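Local structure of ferredoxin--NADP reductase, apicoplast (Plasmodium falciparum, 3JQQ) at residues Val217-Ile223 / Tyr244-Tyr248; Gly209-Tyr215 / Asn239-Val245; Val259-Ile263 / Ile289-Val293. The protein catalyses electron transfer between ferredoxin and NADP(H) in the apicoplast through a bound FAD, and may serve the last step of isoprenoid precursor synthesis. The protein carries 1 engineered substitution. One frame throughout, in Å; residues are numbered along the deposited sequence.

Contact 1 (Val217-Ile223 / Tyr244-Tyr248). With A2P (adenosine-2'-5'-diphosphate), chain J.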
# COMPACT_ATOMS: atom_id res chain seq x y z
N VAL B 217 -6.71 6.78 12.00
CA VAL B 217 -6.57 5.37 12.34
C VAL B 217 -7.95 4.74 12.34
O VAL B 217 -8.95 5.44 12.19
CB VAL B 217 -5.90 5.19 13.72
CG1 VAL B 217 -4.43 5.60 13.66
CG2 VAL B 217 -6.63 5.98 14.79
N TYR B 218 -8.01 3.42 12.50
CA TYR B 218 -9.29 2.71 12.45
C TYR B 218 -10.22 3.07 13.61
O TYR B 218 -11.38 3.43 13.40
CB TYR B 218 -9.07 1.19 12.40
CG TYR B 218 -10.36 0.40 12.35
CD1 TYR B 218 -11.13 0.36 11.20
CD2 TYR B 218 -10.82 -0.28 13.47
CE1 TYR B 218 -12.31 -0.36 11.15
CE2 TYR B 218 -12.00 -1.00 13.43
CZ TYR B 218 -12.74 -1.04 12.27
OH TYR B 218 -13.92 -1.75 12.22
N ASN B 219 -9.71 2.96 14.84
CA ASN B 219 -10.46 3.32 16.04
C ASN B 219 -9.50 3.74 17.15
O ASN B 219 -8.29 3.81 16.95
CB ASN B 219 -11.35 2.16 16.49
CG ASN B 219 -10.56 0.91 16.82
OD1 ASN B 219 -9.34 0.95 16.93
ND2 ASN B 219 -11.26 -0.21 16.96
N GLU B 220 -10.04 4.03 18.33
CA GLU B 220 -9.23 4.47 19.47
C GLU B 220 -8.12 3.48 19.83
O GLU B 220 -7.01 3.89 20.18
CB GLU B 220 -10.10 4.73 20.70
CG GLU B 220 -11.16 5.82 20.53
CD GLU B 220 -12.46 5.30 19.93
OE1 GLU B 220 -12.44 4.22 19.30
OE2 GLU B 220 -13.49 5.98 20.09
N ASP B 221 -8.42 2.19 19.76
CA ASP B 221 -7.46 1.16 20.14
C ASP B 221 -6.36 0.99 19.09
O ASP B 221 -5.41 0.24 19.29
CB ASP B 221 -8.16 -0.17 20.39
CG ASP B 221 -8.83 -0.23 21.76
OD1 ASP B 221 -9.04 0.84 22.37
OD2 ASP B 221 -9.14 -1.35 22.21
N SER B 222 -6.50 1.70 17.97
CA SER B 222 -5.53 1.60 16.88
C SER B 222 -4.54 2.76 16.87
O SER B 222 -3.63 2.79 16.05
CB SER B 222 -6.25 1.49 15.53
OG SER B 222 -7.04 0.32 15.47
N ILE B 223 -4.73 3.72 17.77
CA ILE B 223 -3.79 4.83 17.89
C ILE B 223 -2.43 4.31 18.34
O ILE B 223 -2.30 3.73 19.42
CB ILE B 223 -4.28 5.89 18.89
CG1 ILE B 223 -5.65 6.43 18.48
CG2 ILE B 223 -3.27 7.03 19.00
CD1 ILE B 223 -6.30 7.28 19.54
N TYR B 244 -8.14 13.33 15.94
CA TYR B 244 -8.21 11.93 15.53
C TYR B 244 -9.35 11.69 14.55
O TYR B 244 -10.48 12.11 14.78
CB TYR B 244 -8.39 11.02 16.74
CG TYR B 244 -7.23 10.98 17.69
CD1 TYR B 244 -7.34 11.48 18.98
CD2 TYR B 244 -6.01 10.42 17.32
CE1 TYR B 244 -6.28 11.44 19.87
CE2 TYR B 244 -4.94 10.38 18.19
CZ TYR B 244 -5.08 10.89 19.46
OH TYR B 244 -4.02 10.85 20.33
N VAL B 245 -9.05 11.00 13.45
CA VAL B 245 -10.07 10.65 12.47
C VAL B 245 -10.18 9.13 12.36
O VAL B 245 -9.31 8.48 11.79
CB VAL B 245 -9.74 11.23 11.09
CG1 VAL B 245 -10.92 11.04 10.14
CG2 VAL B 245 -9.37 12.70 11.20
N PHE B 246 -11.26 8.58 12.91
CA PHE B 246 -11.43 7.13 12.97
C PHE B 246 -12.22 6.61 11.77
O PHE B 246 -13.33 7.07 11.49
CB PHE B 246 -12.09 6.71 14.28
CG PHE B 246 -11.36 7.19 15.51
CD1 PHE B 246 -10.04 6.84 15.73
CD2 PHE B 246 -12.00 7.97 16.46
CE1 PHE B 246 -9.36 7.28 16.86
CE2 PHE B 246 -11.34 8.40 17.59
CZ PHE B 246 -10.02 8.06 17.79
N SER B 247 -11.65 5.64 11.06
CA SER B 247 -12.30 5.13 9.85
C SER B 247 -13.47 4.18 10.14
O SER B 247 -14.29 3.95 9.26
CB SER B 247 -11.28 4.48 8.91
OG SER B 247 -10.57 3.42 9.53
N TYR B 248 -13.55 3.65 11.36
CA TYR B 248 -14.66 2.76 11.70
C TYR B 248 -15.99 3.50 11.66
O TYR B 248 -17.01 2.94 11.26
CB TYR B 248 -14.45 2.08 13.07
CG TYR B 248 -15.06 2.83 14.23
CD1 TYR B 248 -16.37 2.59 14.62
CD2 TYR B 248 -14.32 3.77 14.93
CE1 TYR B 248 -16.93 3.27 15.68
CE2 TYR B 248 -14.87 4.45 16.00
CZ TYR B 248 -16.18 4.20 16.37
OH TYR B 248 -16.72 4.88 17.43
P1 A2P J . -9.57 1.99 6.51
O1P A2P J . -10.66 2.43 5.57
O2P A2P J . -8.47 1.20 5.84
O3P A2P J . -10.06 1.40 7.81
P2 A2P J . -3.45 1.27 7.72
O4P A2P J . -2.15 1.99 7.97
O5P A2P J . -3.55 0.60 6.37
O6P A2P J . -3.92 0.43 8.88
O5' A2P J . -4.54 2.46 7.64
C5' A2P J . -4.43 3.58 8.51
C4' A2P J . -5.70 4.42 8.41
O4' A2P J . -5.74 5.11 7.16
C3' A2P J . -6.95 3.55 8.47
O3' A2P J . -7.92 4.20 9.29
C2' A2P J . -7.45 3.51 7.04
O2' A2P J . -8.87 3.37 6.96
C1' A2P J . -7.03 4.89 6.59
N9 A2P J . -7.11 5.05 5.11
C8 A2P J . -7.38 4.08 4.22
N7 A2P J . -7.40 4.58 2.95
C5 A2P J . -7.15 5.90 3.04
C6 A2P J . -7.03 7.04 2.10
N6 A2P J . -7.18 6.86 0.76
N1 A2P J . -6.76 8.26 2.61
C2 A2P J . -6.61 8.46 3.93
N3 A2P J . -6.70 7.48 4.84
C4 A2P J . -6.97 6.21 4.47

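Contact 2 (Gly209-Tyr215 / Asn239-Val245)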
# COMPACT_ATOMS: atom_id res chain seq x y z
N GLY B 209 6.66 26.36 20.42
CA GLY B 209 5.86 26.56 19.21
C GLY B 209 4.54 25.82 19.32
O GLY B 209 4.26 25.19 20.34
N TYR B 210 3.72 25.90 18.27
CA TYR B 210 2.43 25.21 18.28
C TYR B 210 2.38 24.09 17.24
O TYR B 210 2.70 24.30 16.07
CB TYR B 210 1.28 26.19 18.07
CG TYR B 210 -0.05 25.67 18.59
CD1 TYR B 210 -0.20 25.30 19.92
CD2 TYR B 210 -1.15 25.56 17.75
CE1 TYR B 210 -1.40 24.83 20.40
CE2 TYR B 210 -2.37 25.09 18.22
CZ TYR B 210 -2.48 24.72 19.55
OH TYR B 210 -3.69 24.25 20.03
N ILE B 211 1.97 22.91 17.69
CA ILE B 211 1.89 21.74 16.81
C ILE B 211 0.45 21.25 16.69
O ILE B 211 -0.23 21.03 17.69
CB ILE B 211 2.77 20.60 17.34
CG1 ILE B 211 4.24 21.06 17.41
CG2 ILE B 211 2.63 19.36 16.46
CD1 ILE B 211 5.12 20.14 18.23
N THR B 212 -0.01 21.09 15.45
CA THR B 212 -1.34 20.56 15.19
C THR B 212 -1.23 19.21 14.50
O THR B 212 -0.62 19.09 13.44
CB THR B 212 -2.17 21.51 14.31
OG1 THR B 212 -2.06 22.85 14.81
CG2 THR B 212 -3.64 21.09 14.32
N ILE B 213 -1.82 18.19 15.11
CA ILE B 213 -1.70 16.84 14.60
C ILE B 213 -3.03 16.30 14.08
O ILE B 213 -4.04 16.33 14.78
CB ILE B 213 -1.14 15.88 15.67
CG1 ILE B 213 0.12 16.48 16.29
CG2 ILE B 213 -0.87 14.51 15.08
CD1 ILE B 213 0.95 15.48 17.06
N TYR B 214 -3.02 15.83 12.84
CA TYR B 214 -4.17 15.18 12.25
C TYR B 214 -3.81 13.72 12.01
O TYR B 214 -2.94 13.41 11.20
CB TYR B 214 -4.56 15.85 10.93
CG TYR B 214 -4.91 17.32 11.07
CD1 TYR B 214 -4.01 18.31 10.71
CD2 TYR B 214 -6.15 17.71 11.55
CE1 TYR B 214 -4.33 19.65 10.84
CE2 TYR B 214 -6.48 19.05 11.68
CZ TYR B 214 -5.57 20.01 11.32
OH TYR B 214 -5.89 21.34 11.44
N TYR B 215 -4.49 12.82 12.72
CA TYR B 215 -4.07 11.43 12.76
C TYR B 215 -5.24 10.50 12.46
O TYR B 215 -6.21 10.44 13.22
CB TYR B 215 -3.44 11.12 14.12
CG TYR B 215 -2.80 9.76 14.27
CD1 TYR B 215 -2.35 9.05 13.16
CD2 TYR B 215 -2.63 9.19 15.52
CE1 TYR B 215 -1.76 7.81 13.30
CE2 TYR B 215 -2.04 7.95 15.67
CZ TYR B 215 -1.61 7.27 14.56
OH TYR B 215 -1.02 6.03 14.71
N ASN B 239 0.70 23.79 23.70
CA ASN B 239 1.67 23.64 22.61
C ASN B 239 1.31 22.52 21.64
O ASN B 239 2.04 22.27 20.68
CB ASN B 239 3.07 23.42 23.17
CG ASN B 239 3.53 24.57 24.05
OD1 ASN B 239 3.75 24.40 25.25
ND2 ASN B 239 3.67 25.75 23.46
N ILE B 240 0.20 21.83 21.89
CA ILE B 240 -0.21 20.72 21.02
C ILE B 240 -1.73 20.50 20.97
O ILE B 240 -2.42 20.63 21.98
CB ILE B 240 0.47 19.40 21.44
CG1 ILE B 240 0.50 18.42 20.26
CG2 ILE B 240 -0.23 18.79 22.64
CD1 ILE B 240 1.46 17.26 20.46
N ASN B 241 -2.22 20.18 19.78
CA ASN B 241 -3.63 19.88 19.57
C ASN B 241 -3.77 18.71 18.60
O ASN B 241 -3.34 18.78 17.45
CB ASN B 241 -4.35 21.12 19.01
CG ASN B 241 -5.86 20.94 18.96
OD1 ASN B 241 -6.45 20.25 19.78
ND2 ASN B 241 -6.50 21.60 17.99
N ILE B 242 -4.37 17.62 19.08
CA ILE B 242 -4.48 16.40 18.28
C ILE B 242 -5.90 16.13 17.80
O ILE B 242 -6.82 16.02 18.61
CB ILE B 242 -4.01 15.17 19.08
CG1 ILE B 242 -2.58 15.35 19.58
CG2 ILE B 242 -4.14 13.91 18.24
CD1 ILE B 242 -2.15 14.31 20.60
N HIS B 243 -6.06 16.00 16.49
CA HIS B 243 -7.35 15.63 15.91
C HIS B 243 -7.31 14.20 15.37
O HIS B 243 -6.54 13.90 14.46
CB HIS B 243 -7.74 16.61 14.80
CG HIS B 243 -7.88 18.03 15.27
ND1 HIS B 243 -8.85 18.44 16.15
CD2 HIS B 243 -7.16 19.14 14.96
CE1 HIS B 243 -8.73 19.74 16.38
NE2 HIS B 243 -7.71 20.19 15.66
N TYR B 244 -8.14 13.33 15.94
CA TYR B 244 -8.21 11.93 15.53
C TYR B 244 -9.35 11.69 14.55
O TYR B 244 -10.48 12.11 14.78
CB TYR B 244 -8.39 11.02 16.74
CG TYR B 244 -7.23 10.98 17.69
CD1 TYR B 244 -7.34 11.48 18.98
CD2 TYR B 244 -6.01 10.42 17.32
CE1 TYR B 244 -6.28 11.44 19.87
CE2 TYR B 244 -4.94 10.38 18.19
CZ TYR B 244 -5.08 10.89 19.46
OH TYR B 244 -4.02 10.85 20.33
N VAL B 245 -9.05 11.00 13.45
CA VAL B 245 -10.07 10.65 12.47
C VAL B 245 -10.18 9.13 12.36
O VAL B 245 -9.31 8.48 11.79
CB VAL B 245 -9.74 11.23 11.09
CG1 VAL B 245 -10.92 11.04 10.14
CG2 VAL B 245 -9.37 12.70 11.20

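Contact 3 (Val259-Ile263 / Ile289-Val293). With A2P (adenosine-2'-5'-diphosphate), chain J.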
# COMPACT_ATOMS: atom_id res chain seq x y z
N VAL B 259 -8.63 11.36 6.82
CA VAL B 259 -7.96 12.49 7.46
C VAL B 259 -7.99 13.78 6.62
O VAL B 259 -8.12 14.87 7.17
CB VAL B 259 -6.51 12.14 7.92
CG1 VAL B 259 -5.58 12.03 6.73
CG2 VAL B 259 -6.00 13.17 8.91
N GLN B 260 -7.88 13.64 5.30
CA GLN B 260 -7.96 14.80 4.41
C GLN B 260 -9.34 15.45 4.44
O GLN B 260 -9.46 16.66 4.28
CB GLN B 260 -7.64 14.44 2.96
CG GLN B 260 -6.69 13.28 2.78
CD GLN B 260 -7.39 11.95 2.85
OE1 GLN B 260 -8.06 11.53 1.89
NE2 GLN B 260 -7.25 11.26 3.96
N ASP B 261 -10.37 14.64 4.62
CA ASP B 261 -11.74 15.12 4.60
C ASP B 261 -12.03 15.95 5.85
O ASP B 261 -12.74 16.95 5.80
CB ASP B 261 -12.72 13.95 4.49
CG ASP B 261 -12.54 13.15 3.21
OD1 ASP B 261 -12.39 11.92 3.30
OD2 ASP B 261 -12.55 13.76 2.13
N GLU B 262 -11.45 15.51 6.96
CA GLU B 262 -11.53 16.24 8.22
C GLU B 262 -10.88 17.60 8.02
O GLU B 262 -11.42 18.63 8.42
CB GLU B 262 -10.78 15.47 9.31
CG GLU B 262 -11.53 15.36 10.62
CD GLU B 262 -12.02 16.70 11.14
OE1 GLU B 262 -13.23 16.81 11.42
OE2 GLU B 262 -11.20 17.63 11.25
N ILE B 263 -9.72 17.58 7.38
CA ILE B 263 -8.98 18.80 7.09
C ILE B 263 -9.75 19.69 6.13
O ILE B 263 -9.79 20.91 6.30
CB ILE B 263 -7.58 18.48 6.54
CG1 ILE B 263 -6.74 17.76 7.60
CG2 ILE B 263 -6.89 19.75 6.09
CD1 ILE B 263 -5.38 17.31 7.11
N ILE B 289 -3.81 11.24 0.70
CA ILE B 289 -3.86 12.45 1.51
C ILE B 289 -3.39 13.68 0.73
O ILE B 289 -4.02 14.74 0.78
CB ILE B 289 -2.99 12.30 2.77
CG1 ILE B 289 -3.51 11.18 3.65
CG2 ILE B 289 -2.92 13.62 3.53
CD1 ILE B 289 -2.52 10.70 4.69
N ARG B 290 -2.29 13.51 0.01
CA ARG B 290 -1.59 14.62 -0.65
C ARG B 290 -2.46 15.63 -1.39
O ARG B 290 -2.41 16.83 -1.12
CB ARG B 290 -0.52 14.07 -1.60
CG ARG B 290 0.40 15.13 -2.19
CD ARG B 290 1.11 14.62 -3.42
NE ARG B 290 2.25 15.46 -3.79
CZ ARG B 290 2.83 15.46 -4.99
NH1 ARG B 290 2.37 14.66 -5.95
NH2 ARG B 290 3.86 16.26 -5.23
N TYR B 291 -3.25 15.15 -2.35
CA TYR B 291 -3.90 16.05 -3.30
C TYR B 291 -5.03 16.89 -2.70
O TYR B 291 -5.16 18.07 -3.04
CB TYR B 291 -4.36 15.28 -4.54
CG TYR B 291 -3.20 14.68 -5.31
CD1 TYR B 291 -2.78 13.38 -5.07
CD2 TYR B 291 -2.52 15.43 -6.26
CE1 TYR B 291 -1.71 12.84 -5.76
CE2 TYR B 291 -1.45 14.89 -6.96
CZ TYR B 291 -1.05 13.60 -6.71
OH TYR B 291 0.01 13.05 -7.40
N LYS B 292 -5.82 16.30 -1.82
CA LYS B 292 -6.90 17.03 -1.17
C LYS B 292 -6.35 18.17 -0.32
O LYS B 292 -6.87 19.29 -0.35
CB LYS B 292 -7.74 16.07 -0.31
CG LYS B 292 -9.21 16.48 -0.19
CD LYS B 292 -10.08 15.26 0.09
CE LYS B 292 -11.53 15.52 -0.29
NZ LYS B 292 -12.35 14.28 -0.22
N VAL B 293 -5.30 17.89 0.44
CA VAL B 293 -4.68 18.89 1.29
C VAL B 293 -3.98 19.98 0.47
O VAL B 293 -4.08 21.16 0.78
CB VAL B 293 -3.66 18.27 2.27
CG1 VAL B 293 -2.82 19.35 2.93
CG2 VAL B 293 -4.38 17.43 3.32
P1 A2P J . -9.57 1.99 6.51
O1P A2P J . -10.66 2.43 5.57
O2P A2P J . -8.47 1.20 5.84
O3P A2P J . -10.06 1.40 7.81
P2 A2P J . -3.45 1.27 7.72
O4P A2P J . -2.15 1.99 7.97
O5P A2P J . -3.55 0.60 6.37
O6P A2P J . -3.92 0.43 8.88
O5' A2P J . -4.54 2.46 7.64
C5' A2P J . -4.43 3.58 8.51
C4' A2P J . -5.70 4.42 8.41
O4' A2P J . -5.74 5.11 7.16
C3' A2P J . -6.95 3.55 8.47
O3' A2P J . -7.92 4.20 9.29
C2' A2P J . -7.45 3.51 7.04
O2' A2P J . -8.87 3.37 6.96
C1' A2P J . -7.03 4.89 6.59
N9 A2P J . -7.11 5.05 5.11
C8 A2P J . -7.38 4.08 4.22
N7 A2P J . -7.40 4.58 2.95
C5 A2P J . -7.15 5.90 3.04
C6 A2P J . -7.03 7.04 2.10
N6 A2P J . -7.18 6.86 0.76
N1 A2P J . -6.76 8.26 2.61
C2 A2P J . -6.61 8.46 3.93
N3 A2P J . -6.70 7.48 4.84
C4 A2P J . -6.97 6.21 4.47

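Contact 1 (Val217-Ile223 / Tyr244-Tyr248)
Val217 and Phe246 form the last parallel bridge between their strands, and the packing is tightest there. Val217 takes a hydrogen bond from Ser247 N through its O (2.9 Å) and gives one from its N to Val245 O. Its CG2 lies at the edge of the Phe246 ring, 3.6 Å from CD1. Farther back along strand 240-246, Ile223 CD1 sits over a face of the Tyr244 ring, 3.8 Å from the centroid, in a CH-pi contact. Past the bridge, Tyr248 N gives a hydrogen bond to Tyr218 O at 3.0 Å, in the carbonyl plane. Tyr218 CG is anti to its backbone N (chi1 180°), which brings the ring beside segment 244-248, where Tyr248 CB lies over one face, offset toward the rim. The outer side is looser: exposed Glu220 bends at chi2 and lays its carboxylate over the rim of one face of the Phe246 ring, planes 29° apart, while its OE1 stays 4.1 Å from CE2 of exposed Tyr248. Ser247 OG accepts a hydrogen bond from O3' of the adenosine-2'-5'-diphosphate (2.8 Å), whose O3P lies at the Tyr218 ring edge. Loops at the C-terminal ends of parallel strands, cradling the 2'-phosphate, are characteristic of the NADP-binding domain of ferredoxin-NADP reductases.

Contact 2 (Gly209-Tyr215 / Asn239-Val245)
Strands 211-217 and 240-246 are the two parallel strands of a beta-alpha-beta unit, joined through helix 226-235, and from Ile211/Ile240 to Tyr215/Tyr244 they pair without a break. The bonds alternate across the ladder; in the middle, Ile213 N meets Asn241 O at 2.9 Å and His243 N meets Ile213 O at 2.7 Å, both almost straight (176° and 175°). The start is less regular: Asn239 ND2 bonds to Gly209 O (3.2 Å) from above the carbonyl plane. The Tyr210 ring reaches across the neighbouring segment until OH lies 3.4 Å from Asn241 CB. On the face of Asn241, Tyr214 and His243 run side by side; their rings are 21° from parallel but slid apart, touching through CE2 and CD2 at 3.4 Å. The other face is greasier. Ile213 CD1 meets Ile240 CD1 at 3.9 Å, and the Tyr215 and Tyr244 rings meet at their edges, CD2 to CE2, 3.7 Å apart. Tyr215 OH is held beyond the strands by Gly179 O and Leu224 N. Helix 183-192 packs on Ile211, Ile213 and Ile240; on the face of Tyr214 and His243, helix 259-265 packs on Tyr214, and strand 173-178 continues the sheet beyond 211-217.

Contact 3 (Val259-Ile263 / Ile289-Val293)
Ile289 meets both Val259 and Gln260. Its CG1 packs against Val259 CG1 at 3.8 Å, the two branched side chains crossing at a slant, while Gln260 CG presses on the backbone at Ile289 CA, 3.2 Å away. Here the CA atoms of the two segments come nearest, Gln260 to Ile289 at 5.5 Å. The Gln260 chain bends at chi2 (84°), which turns its amide along Ile289 toward the adenine of the bound adenosine-2'-5'-diphosphate. Contact resumes at Lys292. The CB of Lys292 lies against Gln260 CB at 3.7 Å; beyond CG the chain is extended, passing over Gln260 CB to deliver the ammonium to Asp261. The salt bridge from NZ to Asp261 OD2 is modelled at 2.4 Å, very short, so its exact length is doubtful. Neither charge is limited to that partner: Lys292 NZ also bonds to Thr255 O of the second subunit, and Asp261 OD1 is held by Tyr258 N of its own chain and by Ser256 OG of the second subunit. The ion pair is thus built into the contact between subunits. One turn after Ile289, Val293 closes the interface: its CG2, set anti to the carbonyl carbon, touches Ile263 CD1 at 3.9 Å on the side facing the sheet. Ile176 of strand 173-178 lies beneath Val259, Ile263 and Ile289 together. The axes of segments 259-263 and 289-293 run 11° apart in direction and approach to 9.1 Å. Two such near-parallel helices packed side by side on one face of a parallel sheet are characteristic of the Rossmann-like NADP-binding domain, here with Gln260 in the nucleotide pocket.

All three contacts belong to the NADP-binding domain. Contacts 1 and 2 share Tyr244 and Val245 of strand 240-246: contact 2 is the buried body of the strand pair, regular and held by backbone bonds, while contact 1 is its C-terminal end, partly exposed, where loop side chains reach the nucleotide. Contact 3 is buried too, all its touching residues being so, but has no backbone bonds across it; its two helices rely on aliphatic packing and an ion pair that the second subunit also engages. It lies against the sheet face carrying Tyr214, whose CG meets Ile263 CG1, and Val245 packs on Val259 and Glu262. Ser247 of contact 1 binds the nucleotide's phosphate-ribose end; Gln260 of contact 3 lines the adenine end of the pocket.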